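Local atomic coordinates of ABC-type transport system, sugar-family extracellular solute-binding protein (Peptoclostridium difficile 630, PDB entry 6HNI), a protein that binds tyrosine as the substrate-binding lipoprotein of a probable ABC importer and also has adhesive properties. Residues A39-F53 and Y258-V270. The protein carries 1 engineered substitution. Residues are numbered along the deposited sequence; the frame is centred on the assembly and turned at random.
Sequences ATRTGFVKALEKNGF and YEKLGYKTGEMAV. With TYR (tyrosine), chain B; EDO (1,2-ethanediol), chain C.
Y263 lays one face of its ring over the methyl of A47, with CB 3.6 Å from the ring centroid and only 7° off the normal. CG lies anti to the backbone N (chi1 -174°), which swings the ring across G43, K46 and K50. Its OH shares a water with ND2 of N51 and OE2 of E267. The backbones meet closely from A39-E259 to F44-G266, over G43, G262 and G266; the segment axes approach to 6.3 Å at -40°. Five CA-H...O contacts run both ways, as in a GASright pair: from E259, G262 and Y263 to A39 O, T40 O and G43 O, and from G43 and F44 to E259 O and G262 O. F44 fits as a knob among G262, T265, G266 and A269. Its ring stacks on F89 of the parallel sheet of one lobe, on which both helices pack, consistent with a periplasmic-binding-protein fold. At one margin K46 NZ forms a salt bridge with E259 OE2 (2.9 Å), from the syn side. Y258 packs its ring edge on T40 CG2, while its OH bonds D137 beside the bound tyrosine. The chemistry implies close backbone packing through weak CA-H...O contacts and ring knobs, with salt bridge and water at the rim.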
ATOM      1  N   ALA A  39       0.213  -7.279   6.593  1.00 12.67           N
ATOM      2  CA  ALA A  39      -0.754  -6.868   7.640  1.00 12.70           C
ATOM      3  C   ALA A  39      -2.187  -7.064   7.159  1.00 12.14           C
ATOM      4  O   ALA A  39      -3.082  -7.520   7.944  1.00 12.93           O
ATOM      5  CB  ALA A  39      -0.511  -5.423   8.100  1.00 12.83           C
ATOM      6  N   THR A  40      -2.474  -6.789   5.897  1.00 11.24           N
ATOM      7  CA  THR A  40      -3.841  -6.977   5.410  1.00 10.93           C
ATOM      8  C   THR A  40      -4.206  -8.438   5.430  1.00 11.22           C
ATOM      9  O   THR A  40      -5.383  -8.744   5.727  1.00 12.33           O
ATOM     10  CB  THR A  40      -4.131  -6.386   4.028  1.00 12.17           C
ATOM     11  OG1 THR A  40      -3.464  -7.150   3.016  1.00 13.44           O
ATOM     12  CG2 THR A  40      -3.715  -4.950   3.944  1.00 11.71           C
ATOM     13  N   ARG A  41      -3.309  -9.326   5.068  1.00 11.70           N
ATOM     14  CA  ARG A  41      -3.610 -10.758   5.083  1.00 12.29           C
ATOM     15  C   ARG A  41      -3.917 -11.184   6.521  1.00 11.57           C
ATOM     16  O   ARG A  41      -4.891 -11.951   6.785  1.00 13.79           O
ATOM     17  CB  ARG A  41      -2.443 -11.554   4.476  1.00 11.99           C
ATOM     18  CG  ARG A  41      -2.683 -13.028   4.203  1.00 15.62           C
ATOM     19  CD  ARG A  41      -2.417 -13.856   5.419  1.00 16.85           C
ATOM     20  NE  ARG A  41      -2.342 -15.298   5.157  1.00 18.47           N
ATOM     21  CZ  ARG A  41      -1.258 -15.986   4.792  1.00 19.35           C
ATOM     22  NH1 ARG A  41      -1.306 -17.307   4.690  1.00 20.40           N
ATOM     23  NH2 ARG A  41      -0.098 -15.397   4.583  1.00 19.16           N
ATOM     24  N   THR A  42      -3.098 -10.731   7.461  1.00 13.44           N
ATOM     25  CA  THR A  42      -3.286 -11.056   8.876  1.00 13.42           C
ATOM     26  C   THR A  42      -4.682 -10.656   9.350  1.00 12.41           C
ATOM     27  O   THR A  42      -5.425 -11.474   9.974  1.00 14.65           O
ATOM     28  CB  THR A  42      -2.198 -10.379   9.712  1.00 16.29           C
ATOM     29  OG1 THR A  42      -0.956 -10.994   9.370  1.00 18.20           O
ATOM     30  CG2 THR A  42      -2.425 -10.549  11.213  1.00 18.46           C
ATOM     31  N   GLY A  43      -5.082  -9.428   9.080  1.00 13.19           N
ATOM     32  CA  GLY A  43      -6.410  -8.941   9.479  1.00 12.08           C
ATOM     33  C   GLY A  43      -7.543  -9.685   8.820  1.00 11.68           C
ATOM     34  O   GLY A  43      -8.569 -10.004   9.501  1.00 13.34           O
ATOM     35  N   PHE A  44      -7.435  -9.981   7.535  1.00 12.30           N
ATOM     36  CA  PHE A  44      -8.486 -10.664   6.795  1.00 11.00           C
ATOM     37  C   PHE A  44      -8.742 -12.027   7.425  1.00 11.66           C
ATOM     38  O   PHE A  44      -9.908 -12.392   7.666  1.00 12.89           O
ATOM     39  CB  PHE A  44      -8.048 -10.837   5.340  1.00 10.94           C
ATOM     40  CG  PHE A  44      -8.975 -11.585   4.439  1.00 11.33           C
ATOM     41  CD1 PHE A  44      -9.891 -10.923   3.689  1.00 12.82           C
ATOM     42  CD2 PHE A  44      -8.809 -12.962   4.227  1.00 12.43           C
ATOM     43  CE1 PHE A  44     -10.731 -11.587   2.810  1.00 12.09           C
ATOM     44  CE2 PHE A  44      -9.662 -13.632   3.342  1.00 13.72           C
ATOM     45  CZ  PHE A  44     -10.600 -12.947   2.627  1.00 12.83           C
ATOM     46  N   VAL A  45      -7.695 -12.783   7.694  1.00 11.97           N
ATOM     47  CA  VAL A  45      -7.858 -14.132   8.244  1.00 13.11           C
ATOM     48  C   VAL A  45      -8.466 -14.055   9.653  1.00 12.88           C
ATOM     49  O   VAL A  45      -9.333 -14.881  10.025  1.00 14.69           O
ATOM     50  CB  VAL A  45      -6.522 -14.907   8.195  1.00 14.36           C
ATOM     51  CG1 VAL A  45      -6.593 -16.245   8.920  1.00 17.70           C
ATOM     52  CG2 VAL A  45      -6.083 -15.097   6.740  1.00 14.64           C
ATOM     53  N   LYS A  46      -8.041 -13.082  10.455  1.00 12.91           N
ATOM     54  CA  LYS A  46      -8.616 -12.921  11.806  1.00 14.91           C
ATOM     55  C   LYS A  46     -10.097 -12.578  11.714  1.00 13.29           C
ATOM     56  O   LYS A  46     -10.895 -13.110  12.545  1.00 14.20           O
ATOM     57  CB  LYS A  46      -7.885 -11.856  12.633  1.00 15.73           C
ATOM     58  CG  LYS A  46      -6.496 -12.227  13.071  1.00 16.02           C
ATOM     59  CD  LYS A  46      -5.803 -11.095  13.805  1.00 18.96           C
ATOM     60  CE  LYS A  46      -4.424 -11.523  14.278  1.00 21.22           C
ATOM     61  NZ  LYS A  46      -3.683 -10.372  14.835  1.00 24.55           N
ATOM     62  N   ALA A  47     -10.524 -11.736  10.773  1.00 13.88           N
ATOM     63  CA  ALA A  47     -11.941 -11.401  10.651  1.00 12.74           C
ATOM     64  C   ALA A  47     -12.715 -12.664  10.294  1.00 13.43           C
ATOM     65  O   ALA A  47     -13.807 -12.912  10.833  1.00 14.94           O
ATOM     66  CB  ALA A  47     -12.212 -10.281   9.623  1.00 13.75           C
ATOM     67  N   LEU A  48     -12.205 -13.489   9.396  1.00 14.07           N
ATOM     68  CA  LEU A  48     -12.960 -14.671   8.983  0.70 13.48           C
ATOM     69  C   LEU A  48     -13.082 -15.588  10.172  1.00 13.97           C
ATOM     70  O   LEU A  48     -14.203 -16.105  10.442  1.00 16.27           O
ATOM     71  CB  LEU A  48     -12.289 -15.387   7.818  0.70 15.03           C
ATOM     72  CG  LEU A  48     -12.563 -14.835   6.418  0.70 17.74           C
ATOM     73  CD1 LEU A  48     -11.668 -15.611   5.487  0.70 19.82           C
ATOM     74  CD2 LEU A  48     -13.997 -14.944   5.929  0.70 19.62           C
ATOM     75  N   GLU A  49     -12.012 -15.779  10.924  1.00 14.96           N
ATOM     76  CA  GLU A  49     -12.046 -16.660  12.073  1.00 16.36           C
ATOM     77  C   GLU A  49     -13.047 -16.174  13.142  1.00 16.61           C
ATOM     78  O   GLU A  49     -13.806 -16.982  13.699  1.00 20.08           O
ATOM     79  CB  GLU A  49     -10.667 -16.799  12.727  1.00 19.38           C
ATOM     80  CG  GLU A  49      -9.675 -17.675  11.968  1.00 24.21           C
ATOM     81  CD  GLU A  49      -8.757 -18.473  12.882  1.00 33.01           C
ATOM     82  OE1 GLU A  49      -8.805 -18.252  14.114  1.00 45.53           O
ATOM     83  OE2 GLU A  49      -7.991 -19.308  12.348  1.00 48.25           O
ATOM     84  N   LYS A  50     -13.053 -14.889  13.448  1.00 16.52           N
ATOM     85  CA  LYS A  50     -13.999 -14.313  14.414  1.00 17.79           C
ATOM     86  C   LYS A  50     -15.472 -14.524  14.007  1.00 17.69           C
ATOM     87  O   LYS A  50     -16.362 -14.648  14.869  1.00 22.57           O
ATOM     88  CB  LYS A  50     -13.709 -12.837  14.648  1.00 20.69           C
ATOM     89  CG  LYS A  50     -14.394 -12.352  15.912  1.00 26.28           C
ATOM     90  CD  LYS A  50     -14.321 -10.890  16.040  1.00 30.00           C
ATOM     91  CE  LYS A  50     -14.872 -10.456  17.382  1.00 33.34           C
ATOM     92  NZ  LYS A  50     -14.750  -8.980  17.376  1.00 38.23           N
ATOM     93  N   ASN A  51     -15.714 -14.623  12.709  1.00 16.59           N
ATOM     94  CA  ASN A  51     -17.015 -14.822  12.132  1.00 18.36           C
ATOM     95  C   ASN A  51     -17.354 -16.294  11.840  1.00 18.10           C
ATOM     96  O   ASN A  51     -18.353 -16.575  11.194  1.00 23.91           O
ATOM     97  CB  ASN A  51     -17.173 -13.948  10.909  1.00 18.31           C
ATOM     98  CG  ASN A  51     -17.414 -12.502  11.273  1.00 17.04           C
ATOM     99  OD1 ASN A  51     -18.553 -12.087  11.410  1.00 21.73           O
ATOM    100  ND2 ASN A  51     -16.338 -11.701  11.356  1.00 17.02           N
ATOM    101  N   GLY A  52     -16.514 -17.195  12.344  1.00 17.48           N
ATOM    102  CA  GLY A  52     -16.745 -18.616  12.300  1.00 19.40           C
ATOM    103  C   GLY A  52     -16.256 -19.338  11.072  1.00 20.32           C
ATOM    104  O   GLY A  52     -16.642 -20.483  10.848  1.00 25.12           O
ATOM    105  N   PHE A  53     -15.358 -18.691  10.301  1.00 21.16           N
ATOM    106  CA  PHE A  53     -14.815 -19.291   9.093  1.00 20.45           C
ATOM    107  C   PHE A  53     -13.359 -19.592   9.335  1.00 19.03           C
ATOM    108  O   PHE A  53     -12.540 -18.684   9.439  1.00 21.80           O
ATOM    109  CB  PHE A  53     -14.971 -18.359   7.917  1.00 22.50           C
ATOM    110  CG  PHE A  53     -16.382 -18.176   7.488  1.00 19.82           C
ATOM    111  CD1 PHE A  53     -16.964 -19.077   6.618  1.00 24.99           C
ATOM    112  CD2 PHE A  53     -17.121 -17.114   7.953  1.00 20.77           C
ATOM    113  CE1 PHE A  53     -18.275 -18.891   6.201  1.00 27.44           C
ATOM    114  CE2 PHE A  53     -18.424 -16.918   7.537  1.00 25.75           C
ATOM    115  CZ  PHE A  53     -18.992 -17.792   6.651  1.00 25.90           C
ATOM    116  N   TYR A 258      -3.081  -0.986   8.242  1.00 12.05           N
ATOM    117  CA  TYR A 258      -3.384  -1.966   7.199  1.00 11.68           C
ATOM    118  C   TYR A 258      -3.988  -3.286   7.746  1.00 12.44           C
ATOM    119  O   TYR A 258      -4.791  -3.915   7.051  1.00 13.54           O
ATOM    120  CB  TYR A 258      -2.135  -2.250   6.372  1.00 10.48           C
ATOM    121  CG  TYR A 258      -1.941  -1.237   5.242  1.00 10.79           C
ATOM    122  CD1 TYR A 258      -1.368   0.023   5.501  1.00 10.94           C
ATOM    123  CD2 TYR A 258      -2.312  -1.515   3.965  1.00 10.74           C
ATOM    124  CE1 TYR A 258      -1.204   0.925   4.483  1.00 12.11           C
ATOM    125  CE2 TYR A 258      -2.085  -0.600   2.912  1.00 10.61           C
ATOM    126  CZ  TYR A 258      -1.558   0.627   3.221  1.00 11.27           C
ATOM    127  OH  TYR A 258      -1.309   1.554   2.201  1.00 12.70           O
ATOM    128  N   GLU A 259      -3.620  -3.653   8.964  1.00 11.87           N
ATOM    129  CA  GLU A 259      -4.282  -4.840   9.578  1.00 11.84           C
ATOM    130  C   GLU A 259      -5.762  -4.548   9.710  1.00 11.41           C
ATOM    131  O   GLU A 259      -6.608  -5.437   9.410  1.00 13.43           O
ATOM    132  CB  GLU A 259      -3.649  -5.188  10.899  1.00 13.61           C
ATOM    133  CG  GLU A 259      -4.268  -6.517  11.394  1.00 15.50           C
ATOM    134  CD  GLU A 259      -3.622  -7.129  12.637  1.00 18.77           C
ATOM    135  OE1 GLU A 259      -2.431  -6.860  12.957  1.00 19.92           O
ATOM    136  OE2 GLU A 259      -4.324  -7.947  13.284  1.00 21.76           O
ATOM    137  N   LYS A 260      -6.137  -3.378  10.201  1.00 11.99           N
ATOM    138  CA  LYS A 260      -7.583  -3.016  10.292  1.00 11.72           C
ATOM    139  C   LYS A 260      -8.255  -2.992   8.944  1.00 11.77           C
ATOM    140  O   LYS A 260      -9.447  -3.326   8.790  1.00 13.13           O
ATOM    141  CB  LYS A 260      -7.815  -1.721  11.059  1.00 14.09           C
ATOM    142  CG  LYS A 260      -7.339  -1.776  12.500  1.00 16.64           C
ATOM    143  CD  LYS A 260      -7.565  -0.478  13.238  1.00 20.11           C
ATOM    144  CE  LYS A 260      -7.181  -0.576  14.693  1.00 27.19           C
ATOM    145  NZ  LYS A 260      -7.764   0.573  15.408  1.00 38.93           N
ATOM    146  N   LEU A 261      -7.556  -2.514   7.922  1.00 11.59           N
ATOM    147  CA  LEU A 261      -8.093  -2.498   6.551  1.00 11.45           C
ATOM    148  C   LEU A 261      -8.376  -3.928   6.041  1.00 11.03           C
ATOM    149  O   LEU A 261      -9.410  -4.167   5.412  1.00 13.20           O
ATOM    150  CB  LEU A 261      -7.158  -1.724   5.593  1.00 12.90           C
ATOM    151  CG  LEU A 261      -7.763  -1.235   4.291  1.00 13.68           C
ATOM    152  CD1 LEU A 261      -8.628   0.008   4.528  1.00 14.76           C
ATOM    153  CD2 LEU A 261      -6.644  -0.890   3.267  1.00 13.69           C
ATOM    154  N   GLY A 262      -7.452  -4.834   6.326  1.00 11.97           N
ATOM    155  CA  GLY A 262      -7.624  -6.240   6.000  1.00 11.59           C
ATOM    156  C   GLY A 262      -8.784  -6.905   6.757  1.00 11.17           C
ATOM    157  O   GLY A 262      -9.548  -7.656   6.161  1.00 13.10           O
ATOM    158  N   TYR A 263      -8.908  -6.509   8.000  1.00 11.25           N
ATOM    159  CA  TYR A 263      -9.995  -7.059   8.877  1.00 11.87           C
ATOM    160  C   TYR A 263     -11.317  -6.610   8.276  1.00 11.43           C
ATOM    161  O   TYR A 263     -12.259  -7.431   8.140  1.00 13.27           O
ATOM    162  CB  TYR A 263      -9.779  -6.522  10.271  1.00 12.00           C
ATOM    163  CG  TYR A 263     -10.739  -7.144  11.250  1.00 12.82           C
ATOM    164  CD1 TYR A 263     -12.043  -6.700  11.313  1.00 13.54           C
ATOM    165  CD2 TYR A 263     -10.357  -8.237  12.047  1.00 13.81           C
ATOM    166  CE1 TYR A 263     -12.975  -7.306  12.192  1.00 15.83           C
ATOM    167  CE2 TYR A 263     -11.266  -8.841  12.934  1.00 15.38           C
ATOM    168  CZ  TYR A 263     -12.559  -8.366  12.968  1.00 15.64           C
ATOM    169  OH  TYR A 263     -13.488  -9.012  13.814  1.00 21.34           O
ATOM    170  N   LYS A 264     -11.477  -5.344   7.891  1.00 11.57           N
ATOM    171  CA  LYS A 264     -12.686  -4.858   7.229  1.00 12.28           C
ATOM    172  C   LYS A 264     -12.973  -5.659   5.970  1.00 13.42           C
ATOM    173  O   LYS A 264     -14.104  -6.051   5.669  1.00 13.66           O
ATOM    174  CB  LYS A 264     -12.578  -3.328   6.921  1.00 12.43           C
ATOM    175  CG  LYS A 264     -13.657  -2.766   6.035  1.00 14.73           C
ATOM    176  CD  LYS A 264     -15.004  -2.749   6.744  1.00 16.44           C
ATOM    177  CE  LYS A 264     -16.056  -2.082   5.851  1.00 18.56           C
ATOM    178  NZ  LYS A 264     -17.359  -2.077   6.580  1.00 20.07           N
ATOM    179  N   THR A 265     -11.933  -5.920   5.170  1.00 12.05           N
ATOM    180  CA  THR A 265     -12.118  -6.698   3.964  1.00 12.82           C
ATOM    181  C   THR A 265     -12.647  -8.152   4.291  1.00 11.90           C
ATOM    182  O   THR A 265     -13.450  -8.704   3.524  1.00 13.28           O
ATOM    183  CB  THR A 265     -10.811  -6.803   3.146  1.00 13.67           C
ATOM    184  OG1 THR A 265     -10.194  -5.478   3.037  1.00 14.87           O
ATOM    185  CG2 THR A 265     -11.103  -7.269   1.770  1.00 14.22           C
ATOM    186  N   GLY A 266     -12.127  -8.717   5.369  1.00 12.30           N
ATOM    187  CA  GLY A 266     -12.606 -10.037   5.816  1.00 11.84           C
ATOM    188  C   GLY A 266     -14.063  -9.961   6.210  1.00 13.10           C
ATOM    189  O   GLY A 266     -14.820 -10.918   5.922  1.00 15.22           O
ATOM    190  N   GLU A 267     -14.497  -8.895   6.857  1.00 12.48           N
ATOM    191  CA  GLU A 267     -15.941  -8.748   7.159  1.00 12.76           C
ATOM    192  C   GLU A 267     -16.746  -8.684   5.885  1.00 11.99           C
ATOM    193  O   GLU A 267     -17.835  -9.267   5.784  1.00 14.85           O
ATOM    194  CB  GLU A 267     -16.229  -7.531   7.997  1.00 13.45           C
ATOM    195  CG  GLU A 267     -15.622  -7.536   9.363  1.00 13.96           C
ATOM    196  CD  GLU A 267     -16.109  -6.378  10.222  1.00 17.59           C
ATOM    197  OE1 GLU A 267     -16.174  -5.241   9.709  1.00 19.58           O
ATOM    198  OE2 GLU A 267     -16.423  -6.601  11.425  1.00 21.31           O
ATOM    199  N   MET A 268     -16.233  -8.043   4.810  1.00 12.65           N
ATOM    200  CA  MET A 268     -16.924  -8.009   3.557  1.00 13.17           C
ATOM    201  C   MET A 268     -16.923  -9.378   2.900  1.00 13.27           C
ATOM    202  O   MET A 268     -17.924  -9.797   2.298  1.00 15.12           O
ATOM    203  CB  MET A 268     -16.208  -6.989   2.623  1.00 12.24           C
ATOM    204  CG  MET A 268     -16.295  -5.589   3.161  1.00 12.47           C
ATOM    205  SD  MET A 268     -15.316  -4.315   2.332  1.00 17.32           S
ATOM    206  CE  MET A 268     -16.371  -4.052   0.945  1.00 20.30           C
ATOM    207  N   ALA A 269     -15.859 -10.156   3.093  1.00 13.82           N
ATOM    208  CA  ALA A 269     -15.835 -11.567   2.655  1.00 14.72           C
ATOM    209  C   ALA A 269     -16.931 -12.389   3.271  1.00 14.80           C
ATOM    210  O   ALA A 269     -17.521 -13.240   2.596  1.00 16.72           O
ATOM    211  CB  ALA A 269     -14.502 -12.256   2.933  1.00 15.77           C
ATOM    212  N   VAL A 270     -17.115 -12.200   4.570  1.00 14.04           N
ATOM    213  CA  VAL A 270     -18.172 -12.951   5.299  1.00 13.41           C
ATOM    214  C   VAL A 270     -19.499 -12.709   4.581  1.00 15.25           C
ATOM    215  O   VAL A 270     -20.286 -13.673   4.323  1.00 19.09           O
ATOM    216  CB  VAL A 270     -18.203 -12.464   6.766  1.00 15.25           C
ATOM    217  CG1 VAL A 270     -19.451 -12.969   7.472  1.00 15.92           C
ATOM    218  CG2 VAL A 270     -16.990 -12.988   7.531  1.00 16.50           C
TER
HETATM  219  N   TYR B 401      -1.249   1.037  -2.586  1.00 10.93           N
HETATM  220  CA  TYR B 401      -0.510  -0.070  -3.220  1.00 10.93           C
HETATM  221  C   TYR B 401      -1.312  -0.608  -4.394  1.00 11.51           C
HETATM  222  O   TYR B 401      -0.922  -1.633  -4.940  1.00 11.91           O
HETATM  223  CB  TYR B 401      -0.027  -1.126  -2.205  1.00 10.40           C
HETATM  224  CG  TYR B 401       0.984  -0.587  -1.248  1.00  9.31           C
HETATM  225  CD1 TYR B 401       2.273  -0.206  -1.726  1.00 10.39           C
HETATM  226  CD2 TYR B 401       0.735  -0.363   0.073  1.00 11.24           C
HETATM  227  CE1 TYR B 401       3.182   0.366  -0.875  1.00 11.71           C
HETATM  228  CE2 TYR B 401       1.640   0.209   0.941  1.00 10.99           C
HETATM  229  CZ  TYR B 401       2.908   0.594   0.446  1.00 11.01           C
HETATM  230  OH  TYR B 401       3.826   1.178   1.297  1.00 12.96           O
HETATM  231  OXT TYR B 401      -2.252   0.023  -4.832  1.00 11.69           O
HETATM  232  C1  EDO C 402       2.969 -18.545   4.550  1.00 39.31           C
HETATM  233  O1  EDO C 402       2.215 -17.321   4.495  1.00 39.41           O
HETATM  234  C2  EDO C 402       2.298 -19.629   3.706  1.00 49.82           C
HETATM  235  O2  EDO C 402       0.885 -19.671   3.998  1.00 51.32           O
HETATM  236  O   HOH W   1     -16.178  -8.962  12.556  1.00 21.40           O